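Local coordinates for protein hyaluronidase (Thermobaculum terrenum, PDB 5DIY) that probably removes O-linked N-acetylglucosamine from modified proteins, as a bacterial family 84 glycoside hydrolase with hexosaminidase activity, at residues 7-12 with 33-38; 190-195 with 205-210; 218-223 with 252-257. All blocks are in the same frame, centred on the assembly; numbering follows the deposited sequence.

All three contacts are mostly buried and belong to one closed barrel of parallel strands, but they sample different layers of it. Contacts 1 and 3 are strand-to-strand pairings, two of whose strands, 6-11 and 251-256, are neighbours: Gly8 N and Ile254 O lie 3.0 Å apart. Both also reach the bound sugar at the end of the strands. Contact 2 instead packs a strand against its covering helix; it depends on ring and methyl contacts and has one weak hydrogen bond. Its strand 189-192 runs beside strand 218-222 of contact 3. Contact 1 has the most exposed edge, at Asn34, where polar side-chain bonds replace the regular ladder.

Contact 1. Residues 7-12 with 33-38; sequences RGIIEG and NNLNAY. With NAG (2-acetamido-2-deoxy-beta-D-glucopyranose), chain E.
A bend at chi3 of Arg7 (-58°) turns its guanidinium back over the loop 34-36, while Asn36, with CG in the crowded position between its backbone N and carbonyl carbon (chi1 71°), swings its amide toward the start of the strand. Two grips result. Arg7 NE points nearly straight at Asn34 O, 2.8 Å away, in the plane of the guanidinium; NH2 adds only a weak bond to Asn34 OD1. The Asn36 amide takes one guanidinium face, stacked with the planes 30° apart. Its OD1 accepts from Arg7 N at 2.9 Å, while the backbone N of Asn36 donates to Arg7 O at 2.8 Å. Arg7 NH1 turns elsewhere, to Phe4 O, and Asn36 ND2 to Arg5 O, so both side chains have further partners.

Farther along, a ladder bond begins the parallel pairing, with Ile9 N donating to Ala37 O at 3.0 Å. A beta carbon on Gly8 would run into Ala37 O, so the close approach there depends on its absence. Ile9 CD1 meets Leu35 CD1 at 4.1 Å, the two side chains crossing at about a right angle. At the far end the extended Glu11 chain brings OE1 to the rim of the Tyr38 ring, where Tyr38 OH donates to it at 2.8 Å on its anti side, though well out of the carboxylate plane. Arg23 forms a salt bridge with the same oxygen, and Trp18 N binds OE2; together they would be expected to stabilise the buried charge. One residue later, Gly12 O accepts from NAG O3 at 2.6 Å.

The contact closes the beta-alpha-beta unit of strand 6-11, helix 20-32 and strand 37-40. Ile9 and Leu35 pack on Met30 of that helix, Phe27 meets the Tyr38 ring edge-to-face, and helix 262-277 covers Arg7 through Leu276.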
loop_
_atom_site.group_PDB
_atom_site.type_symbol
_atom_site.label_atom_id
_atom_site.label_comp_id
_atom_site.label_asym_id
_atom_site.label_seq_id
_atom_site.Cartn_x
_atom_site.Cartn_y
_atom_site.Cartn_z
ATOM N N ARG C 7 -3.380 -7.193 17.039
ATOM C CA ARG C 7 -4.121 -6.301 16.152
ATOM C C ARG C 7 -3.221 -5.112 15.920
ATOM O O ARG C 7 -3.289 -4.136 16.664
ATOM C CB ARG C 7 -5.422 -5.863 16.828
ATOM C CG ARG C 7 -6.417 -6.994 17.018
ATOM C CD ARG C 7 -7.705 -6.505 17.650
ATOM N NE ARG C 7 -7.500 -5.858 18.948
ATOM C CZ ARG C 7 -7.247 -6.485 20.098
ATOM N NH1 ARG C 7 -7.129 -7.810 20.159
ATOM N NH2 ARG C 7 -7.094 -5.772 21.208
ATOM N N GLY C 8 -2.365 -5.195 14.901
ATOM C CA GLY C 8 -1.186 -4.343 14.848
ATOM C C GLY C 8 -0.892 -3.504 13.624
ATOM O O GLY C 8 -1.510 -3.652 12.567
ATOM N N ILE C 9 0.065 -2.601 13.809
ATOM C CA ILE C 9 0.701 -1.876 12.728
ATOM C C ILE C 9 2.167 -2.269 12.738
ATOM O O ILE C 9 2.805 -2.242 13.787
ATOM C CB ILE C 9 0.567 -0.345 12.906
ATOM C CG1 ILE C 9 -0.900 0.066 12.714
ATOM C CG2 ILE C 9 1.468 0.388 11.913
ATOM C CD1 ILE C 9 -1.205 1.506 13.061
ATOM N N ILE C 10 2.693 -2.627 11.569
ATOM C CA ILE C 10 4.137 -2.817 11.398
ATOM C C ILE C 10 4.676 -1.661 10.559
ATOM O O ILE C 10 4.327 -1.521 9.390
ATOM C CB ILE C 10 4.525 -4.198 10.785
ATOM C CG1 ILE C 10 6.041 -4.260 10.520
ATOM C CG2 ILE C 10 3.755 -4.520 9.498
ATOM C CD1 ILE C 10 6.587 -5.667 10.419
ATOM N N GLU C 11 5.519 -0.821 11.155
ATOM C CA GLU C 11 6.246 0.172 10.370
ATOM C C GLU C 11 7.404 -0.569 9.710
ATOM O O GLU C 11 8.513 -0.565 10.225
ATOM C CB GLU C 11 6.729 1.348 11.228
ATOM C CG GLU C 11 7.382 2.440 10.383
ATOM C CD GLU C 11 7.831 3.662 11.165
ATOM O OE1 GLU C 11 7.432 3.848 12.337
ATOM O OE2 GLU C 11 8.610 4.456 10.586
ATOM N N GLY C 12 7.111 -1.219 8.583
ATOM C CA GLY C 12 8.052 -2.108 7.886
ATOM C C GLY C 12 8.260 -1.792 6.414
ATOM O O GLY C 12 8.709 -2.643 5.644
ATOM N N ASN C 33 -8.856 2.928 18.315
ATOM C CA ASN C 33 -9.415 1.876 17.467
ATOM C C ASN C 33 -9.076 0.440 17.915
ATOM O O ASN C 33 -9.294 -0.508 17.174
ATOM C CB ASN C 33 -8.955 2.132 16.026
ATOM C CG ASN C 33 -9.486 3.446 15.482
ATOM O OD1 ASN C 33 -8.747 4.429 15.327
ATOM N ND2 ASN C 33 -10.787 3.480 15.218
ATOM N N ASN C 34 -8.572 0.288 19.139
ATOM C CA ASN C 34 -8.267 -1.018 19.737
ATOM C C ASN C 34 -7.239 -1.840 18.932
ATOM O O ASN C 34 -7.372 -3.062 18.780
ATOM C CB ASN C 34 -9.569 -1.808 19.992
ATOM C CG ASN C 34 -9.388 -2.947 20.987
ATOM O OD1 ASN C 34 -8.562 -2.875 21.897
ATOM N ND2 ASN C 34 -10.160 -4.011 20.808
ATOM N N LEU C 35 -6.226 -1.148 18.407
ATOM C CA LEU C 35 -5.043 -1.806 17.853
ATOM C C LEU C 35 -4.034 -1.878 18.988
ATOM O O LEU C 35 -3.747 -0.856 19.607
ATOM C CB LEU C 35 -4.476 -1.022 16.668
ATOM C CG LEU C 35 -5.390 -0.915 15.443
ATOM C CD1 LEU C 35 -4.826 0.060 14.422
ATOM C CD2 LEU C 35 -5.606 -2.277 14.809
ATOM N N ASN C 36 -3.508 -3.071 19.264
ATOM C CA ASN C 36 -2.736 -3.318 20.495
ATOM C C ASN C 36 -1.277 -3.751 20.291
ATOM O O ASN C 36 -0.652 -4.268 21.222
ATOM C CB ASN C 36 -3.464 -4.366 21.343
ATOM C CG ASN C 36 -3.404 -5.755 20.739
ATOM O OD1 ASN C 36 -3.043 -5.927 19.573
ATOM N ND2 ASN C 36 -3.759 -6.753 21.528
ATOM N N ALA C 37 -0.735 -3.544 19.089
ATOM C CA ALA C 37 0.596 -4.057 18.769
ATOM C C ALA C 37 1.291 -3.221 17.706
ATOM O O ALA C 37 0.701 -2.918 16.674
ATOM C CB ALA C 37 0.487 -5.502 18.310
ATOM N N TYR C 38 2.549 -2.861 17.963
ATOM C CA TYR C 38 3.359 -2.100 17.023
ATOM C C TYR C 38 4.708 -2.763 16.854
ATOM O O TYR C 38 5.344 -3.105 17.850
ATOM C CB TYR C 38 3.554 -0.671 17.525
ATOM C CG TYR C 38 4.585 0.124 16.762
ATOM C CD1 TYR C 38 4.278 0.700 15.526
ATOM C CD2 TYR C 38 5.868 0.324 17.282
ATOM C CE1 TYR C 38 5.219 1.439 14.828
ATOM C CE2 TYR C 38 6.818 1.053 16.582
ATOM C CZ TYR C 38 6.487 1.615 15.363
ATOM O OH TYR C 38 7.426 2.348 14.679
HETATM C C1 NAG E . 8.407 -6.407 0.787
HETATM C C2 NAG E . 8.937 -6.060 2.192
HETATM C C3 NAG E . 8.293 -4.820 2.819
HETATM C C4 NAG E . 7.768 -3.889 1.738
HETATM C C5 NAG E . 6.685 -4.618 0.960
HETATM C C6 NAG E . 6.086 -3.770 -0.174
HETATM C C7 NAG E . 7.740 -7.841 3.425
HETATM C C8 NAG E . 7.919 -8.989 4.379
HETATM N N2 NAG E . 8.865 -7.208 3.089
HETATM O O3 NAG E . 9.266 -4.151 3.629
HETATM O O4 NAG E . 7.188 -2.726 2.328
HETATM O O5 NAG E . 7.112 -5.890 0.460
HETATM O O6 NAG E . 7.092 -3.261 -1.053
HETATM O O7 NAG E . 6.639 -7.529 2.991
#

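Contact 2. Residues 190-195 with 205-210; sequences VFWTGP and SHMQEV
The strand that carries Trp192 and the helix that carries His206 and Val210 run roughly antiparallel, their axes 145° apart with a closest approach of 11.3 Å. The backbones stay well separated, with CA atoms of Trp192 and Val210 8.3 Å apart, and side chains fill the interval.

Trp192 does most of this. With CG anti to the backbone N (chi1 -177°), its indole extends toward the helix and is met there from several directions. Val210 CG2 lies over one face, 3.6 Å from the centroid of the five-membered ring and 23° off the normal, a CH-pi contact. His206 NE2 comes to the edge, in the indole plane, and takes a weak hydrogen bond from Trp192 NE1 at 3.3 Å. Met207 approaches obliquely: its CE is 3.7 Å from Trp192 CD1, and its sulfur completes a Met-aromatic contact. The His206 ring is itself covered, with Pro195 CG over its centre, 3.9 Å from the centroid, and Val210 CG2 near the opposite face. Replacing Trp192 by an alanine removes the indole and is likely to leave His206 NE2 without its N-H donor and a gap beside Val210 and Met207.

Thr193, just beyond the strand, touches the bound sugar. Strand 189-192 followed by helix 204-214 is one beta-alpha step of a TIM barrel, with the indole wedged between the strand layer and its outer helix.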
loop_
_atom_site.group_PDB
_atom_site.type_symbol
_atom_site.label_atom_id
_atom_site.label_comp_id
_atom_site.label_asym_id
_atom_site.label_seq_id
_atom_site.Cartn_x
_atom_site.Cartn_y
_atom_site.Cartn_z
ATOM N N VAL C 190 5.641 -16.688 13.151
ATOM C CA VAL C 190 6.151 -16.652 11.774
ATOM C C VAL C 190 5.244 -15.806 10.884
ATOM O O VAL C 190 4.046 -16.071 10.772
ATOM C CB VAL C 190 6.293 -18.069 11.179
ATOM C CG1 VAL C 190 6.749 -18.010 9.721
ATOM C CG2 VAL C 190 7.271 -18.888 12.013
ATOM N N PHE C 191 5.841 -14.801 10.244
ATOM C CA PHE C 191 5.113 -13.891 9.356
ATOM C C PHE C 191 4.823 -14.520 7.998
ATOM O O PHE C 191 5.505 -15.450 7.556
ATOM C CB PHE C 191 5.889 -12.579 9.137
ATOM C CG PHE C 191 5.545 -11.475 10.105
ATOM C CD1 PHE C 191 4.224 -11.090 10.305
ATOM C CD2 PHE C 191 6.550 -10.772 10.760
ATOM C CE1 PHE C 191 3.907 -10.057 11.165
ATOM C CE2 PHE C 191 6.239 -9.732 11.623
ATOM C CZ PHE C 191 4.912 -9.378 11.824
ATOM N N TRP C 192 3.821 -13.964 7.329
ATOM C CA TRP C 192 3.409 -14.397 6.006
ATOM C C TRP C 192 2.544 -13.287 5.400
ATOM O O TRP C 192 1.704 -12.714 6.096
ATOM C CB TRP C 192 2.612 -15.696 6.141
ATOM C CG TRP C 192 2.195 -16.283 4.862
ATOM C CD1 TRP C 192 0.964 -16.205 4.299
ATOM C CD2 TRP C 192 3.003 -17.043 3.967
ATOM N NE1 TRP C 192 0.952 -16.862 3.099
ATOM C CE2 TRP C 192 2.193 -17.388 2.868
ATOM C CE3 TRP C 192 4.337 -17.459 3.979
ATOM C CZ2 TRP C 192 2.669 -18.142 1.797
ATOM C CZ3 TRP C 192 4.811 -18.208 2.910
ATOM C CH2 TRP C 192 3.979 -18.543 1.838
ATOM N N THR C 193 2.743 -12.981 4.120
ATOM C CA THR C 193 2.033 -11.861 3.467
ATOM C C THR C 193 0.862 -12.282 2.577
ATOM O O THR C 193 0.058 -11.438 2.191
ATOM C CB THR C 193 2.997 -10.921 2.679
ATOM O OG1 THR C 193 3.427 -11.545 1.463
ATOM C CG2 THR C 193 4.226 -10.559 3.516
ATOM N N GLY C 194 0.768 -13.572 2.257
ATOM C CA GLY C 194 -0.388 -14.141 1.554
ATOM C C GLY C 194 0.037 -14.682 0.204
ATOM O O GLY C 194 1.208 -14.981 0.018
ATOM N N PRO C 195 -0.906 -14.827 -0.748
ATOM C CA PRO C 195 -0.520 -15.325 -2.082
ATOM C C PRO C 195 0.492 -14.449 -2.836
ATOM O O PRO C 195 1.265 -14.971 -3.627
ATOM C CB PRO C 195 -1.854 -15.392 -2.838
ATOM C CG PRO C 195 -2.876 -15.549 -1.768
ATOM C CD PRO C 195 -2.370 -14.747 -0.601
ATOM N N SER C 205 -8.739 -21.000 3.379
ATOM C CA SER C 205 -8.094 -22.110 2.674
ATOM C C SER C 205 -6.590 -21.911 2.524
ATOM O O SER C 205 -5.808 -22.838 2.761
ATOM C CB SER C 205 -8.713 -22.288 1.287
ATOM O OG SER C 205 -8.147 -23.399 0.615
ATOM N N HIS C 206 -6.190 -20.704 2.123
ATOM C CA HIS C 206 -4.777 -20.392 1.936
ATOM C C HIS C 206 -4.021 -20.436 3.259
ATOM O O HIS C 206 -2.969 -21.069 3.347
ATOM C CB HIS C 206 -4.593 -19.021 1.267
ATOM C CG HIS C 206 -3.170 -18.704 0.937
ATOM N ND1 HIS C 206 -2.444 -19.445 0.033
ATOM C CD2 HIS C 206 -2.334 -17.737 1.388
ATOM C CE1 HIS C 206 -1.223 -18.951 -0.060
ATOM N NE2 HIS C 206 -1.131 -17.914 0.750
ATOM N N MET C 207 -4.560 -19.780 4.285
ATOM C CA MET C 207 -3.887 -19.731 5.593
ATOM C C MET C 207 -3.911 -21.075 6.336
ATOM O O MET C 207 -3.040 -21.322 7.169
ATOM C CB MET C 207 -4.434 -18.593 6.458
ATOM C CG MET C 207 -4.271 -17.205 5.836
ATOM S SD MET C 207 -2.614 -16.799 5.231
ATOM C CE MET C 207 -1.687 -16.924 6.762
ATOM N N GLN C 208 -4.898 -21.923 6.031
ATOM C CA GLN C 208 -4.908 -23.335 6.462
ATOM C C GLN C 208 -3.675 -24.076 5.971
ATOM O O GLN C 208 -3.022 -24.778 6.744
ATOM C CB GLN C 208 -6.145 -24.083 5.935
ATOM C CG GLN C 208 -7.380 -24.004 6.814
ATOM C CD GLN C 208 -8.566 -24.774 6.242
ATOM O OE1 GLN C 208 -8.527 -25.263 5.108
ATOM N NE2 GLN C 208 -9.629 -24.885 7.030
ATOM N N GLU C 209 -3.370 -23.921 4.684
ATOM C CA GLU C 209 -2.193 -24.556 4.092
ATOM C C GLU C 209 -0.917 -24.061 4.749
ATOM O O GLU C 209 -0.069 -24.862 5.132
ATOM C CB GLU C 209 -2.118 -24.302 2.590
ATOM C CG GLU C 209 -3.193 -25.004 1.786
ATOM C CD GLU C 209 -3.122 -24.637 0.317
ATOM O OE1 GLU C 209 -3.604 -23.541 -0.048
ATOM O OE2 GLU C 209 -2.574 -25.437 -0.468
ATOM N N VAL C 210 -0.803 -22.741 4.903
ATOM C CA VAL C 210 0.358 -22.134 5.565
ATOM C C VAL C 210 0.521 -22.709 6.980
ATOM O O VAL C 210 1.628 -23.081 7.378
ATOM C CB VAL C 210 0.266 -20.588 5.642
ATOM C CG1 VAL C 210 1.434 -20.010 6.448
ATOM C CG2 VAL C 210 0.263 -19.962 4.249
#

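Contact 3. Residues 218-223 with 252-257; sequences ATLWDN and VGIYAN. With NAG (2-acetamido-2-deoxy-beta-D-glucopyranose), chain E.
Trp221 and Asn257 meet edge-on beside the bound sugar: Asn257 ND2 lies in the indole plane, 3.7 Å from Trp221 NE1, with the amide plane 81° to the ring. The acetamido methyl NAG C8 rests over the centre of that indole, 3.4 Å above it, and NAG O7 also lies over a face of the ring. Asn257, its CG anti to the backbone N (chi1 -162°), directs ND2 to within 3.1 Å of NAG O4. Asn223, the next residue after the strand, also belongs to the sugar-binding site.

Behind this shell, Gly12 N donates to Asn257 OD1 and so fixes the amide rotation. Two further rings border the indole: Phe191 meets it edge-to-face and Phe117 packs against it at an angle.

Next comes the backbone ladder. Leu220 N donates to Gly253 O at 2.8 Å and Leu220 O accepts from Tyr255 N at 2.7 Å; Asp222 N then donates to Tyr255 O at 2.8 Å, and Asn257 N to Asp222 O at 2.9 Å. The last bond carries the register right up to the sugar-binding asparagine. On the sheet face opposite Trp221 and Tyr255, Leu220 CB and Ile254 CG2 touch at 3.8 Å, side by side. Asp222 shares this face, its carboxylate held by a salt bridge to Arg243 and a hydrogen bond from Tyr240.

The two strands run parallel, 18° apart, and 251-256 closes the barrel against 6-11; ligand residues at the C-terminal ends of the strands are characteristic of TIM-barrel enzymes. The indole under the acetamido group is consistent with a family 84 pocket that recognises N-acetylglucosamine.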
loop_
_atom_site.group_PDB
_atom_site.type_symbol
_atom_site.label_atom_id
_atom_site.label_comp_id
_atom_site.label_asym_id
_atom_site.label_seq_id
_atom_site.Cartn_x
_atom_site.Cartn_y
_atom_site.Cartn_z
ATOM N N ALA C 218 -0.034 -18.870 11.470
ATOM C CA ALA C 218 0.851 -17.791 11.018
ATOM C C ALA C 218 0.360 -16.450 11.546
ATOM O O ALA C 218 -0.788 -16.326 11.953
ATOM C CB ALA C 218 0.907 -17.758 9.502
ATOM N N THR C 219 1.256 -15.468 11.562
ATOM C CA THR C 219 0.901 -14.074 11.804
ATOM C C THR C 219 0.954 -13.398 10.444
ATOM O O THR C 219 1.897 -13.607 9.693
ATOM C CB THR C 219 1.896 -13.393 12.766
ATOM O OG1 THR C 219 2.046 -14.196 13.941
ATOM C CG2 THR C 219 1.405 -11.999 13.167
ATOM N N LEU C 220 -0.063 -12.616 10.110
ATOM C CA LEU C 220 -0.099 -11.957 8.810
ATOM C C LEU C 220 0.638 -10.625 8.847
ATOM O O LEU C 220 0.336 -9.762 9.674
ATOM C CB LEU C 220 -1.531 -11.742 8.322
ATOM C CG LEU C 220 -2.214 -12.928 7.640
ATOM C CD1 LEU C 220 -3.707 -12.643 7.542
ATOM C CD2 LEU C 220 -1.622 -13.208 6.259
ATOM N N TRP C 221 1.623 -10.495 7.963
ATOM C CA TRP C 221 2.229 -9.219 7.602
ATOM C C TRP C 221 1.431 -8.803 6.379
ATOM O O TRP C 221 1.707 -9.261 5.279
ATOM C CB TRP C 221 3.713 -9.423 7.252
ATOM C CG TRP C 221 4.502 -8.195 6.860
ATOM C CD1 TRP C 221 4.078 -7.125 6.114
ATOM C CD2 TRP C 221 5.875 -7.936 7.174
ATOM N NE1 TRP C 221 5.094 -6.223 5.964
ATOM C CE2 TRP C 221 6.209 -6.692 6.599
ATOM C CE3 TRP C 221 6.852 -8.634 7.893
ATOM C CZ2 TRP C 221 7.479 -6.125 6.721
ATOM C CZ3 TRP C 221 8.118 -8.075 8.011
ATOM C CH2 TRP C 221 8.419 -6.829 7.428
ATOM N N ASP C 222 0.433 -7.949 6.563
ATOM C CA ASP C 222 -0.456 -7.602 5.465
ATOM C C ASP C 222 0.018 -6.295 4.835
ATOM O O ASP C 222 -0.014 -5.240 5.477
ATOM C CB ASP C 222 -1.904 -7.504 5.953
ATOM C CG ASP C 222 -2.915 -7.811 4.858
ATOM O OD1 ASP C 222 -2.531 -7.916 3.674
ATOM O OD2 ASP C 222 -4.113 -7.969 5.181
ATOM N N ASN C 223 0.461 -6.372 3.582
ATOM C CA ASN C 223 1.043 -5.231 2.880
ATOM C C ASN C 223 -0.028 -4.369 2.228
ATOM O O ASN C 223 -0.123 -4.277 1.001
ATOM C CB ASN C 223 2.068 -5.698 1.833
ATOM C CG ASN C 223 3.380 -6.140 2.445
ATOM O OD1 ASN C 223 3.825 -7.263 2.234
ATOM N ND2 ASN C 223 4.028 -5.250 3.161
ATOM N N VAL C 252 -3.016 -16.078 14.093
ATOM C CA VAL C 252 -2.849 -15.559 15.466
ATOM C C VAL C 252 -2.994 -14.028 15.539
ATOM O O VAL C 252 -3.398 -13.484 16.570
ATOM C CB VAL C 252 -1.496 -16.025 16.090
ATOM C CG1 VAL C 252 -0.305 -15.343 15.433
ATOM C CG2 VAL C 252 -1.470 -15.794 17.597
ATOM N N GLY C 253 -2.659 -13.339 14.454
ATOM C CA GLY C 253 -2.834 -11.894 14.379
ATOM C C GLY C 253 -2.451 -11.329 13.026
ATOM O O GLY C 253 -1.938 -12.050 12.165
ATOM N N ILE C 254 -2.719 -10.036 12.840
ATOM C CA ILE C 254 -2.409 -9.344 11.595
ATOM C C ILE C 254 -1.749 -8.018 11.918
ATOM O O ILE C 254 -2.285 -7.239 12.704
ATOM C CB ILE C 254 -3.667 -9.085 10.719
ATOM C CG1 ILE C 254 -4.516 -10.363 10.591
ATOM C CG2 ILE C 254 -3.249 -8.539 9.353
ATOM C CD1 ILE C 254 -5.736 -10.255 9.696
ATOM N N TYR C 255 -0.588 -7.780 11.310
ATOM C CA TYR C 255 0.046 -6.463 11.301
ATOM C C TYR C 255 -0.073 -5.840 9.901
ATOM O O TYR C 255 0.341 -6.451 8.913
ATOM C CB TYR C 255 1.523 -6.573 11.683
ATOM C CG TYR C 255 1.781 -6.934 13.127
ATOM C CD1 TYR C 255 1.661 -8.253 13.568
ATOM C CD2 TYR C 255 2.171 -5.962 14.050
ATOM C CE1 TYR C 255 1.911 -8.594 14.889
ATOM C CE2 TYR C 255 2.424 -6.290 15.375
ATOM C CZ TYR C 255 2.297 -7.608 15.791
ATOM O OH TYR C 255 2.549 -7.941 17.098
ATOM N N ALA C 256 -0.622 -4.628 9.833
ATOM C CA ALA C 256 -0.738 -3.895 8.571
ATOM C C ALA C 256 0.511 -3.058 8.348
ATOM O O ALA C 256 0.890 -2.280 9.222
ATOM C CB ALA C 256 -1.966 -3.001 8.589
ATOM N N ASN C 257 1.156 -3.229 7.195
ATOM C CA ASN C 257 2.232 -2.331 6.775
ATOM C C ASN C 257 1.623 -1.089 6.087
ATOM O O ASN C 257 1.064 -1.205 4.989
ATOM C CB ASN C 257 3.219 -3.050 5.838
ATOM C CG ASN C 257 4.556 -2.326 5.713
ATOM O OD1 ASN C 257 4.839 -1.378 6.442
ATOM N ND2 ASN C 257 5.384 -2.773 4.789
HETATM C C1 NAG E . 8.407 -6.407 0.787
HETATM C C2 NAG E . 8.937 -6.060 2.192
HETATM C C3 NAG E . 8.293 -4.820 2.819
HETATM C C4 NAG E . 7.768 -3.889 1.738
HETATM C C5 NAG E . 6.685 -4.618 0.960
HETATM C C6 NAG E . 6.086 -3.770 -0.174
HETATM C C7 NAG E . 7.740 -7.841 3.425
HETATM C C8 NAG E . 7.919 -8.989 4.379
HETATM N N2 NAG E . 8.865 -7.208 3.089
HETATM O O3 NAG E . 9.266 -4.151 3.629
HETATM O O4 NAG E . 7.188 -2.726 2.328
HETATM O O5 NAG E . 7.112 -5.890 0.460
HETATM O O6 NAG E . 7.092 -3.261 -1.053
HETATM O O7 NAG E . 6.639 -7.529 2.991
#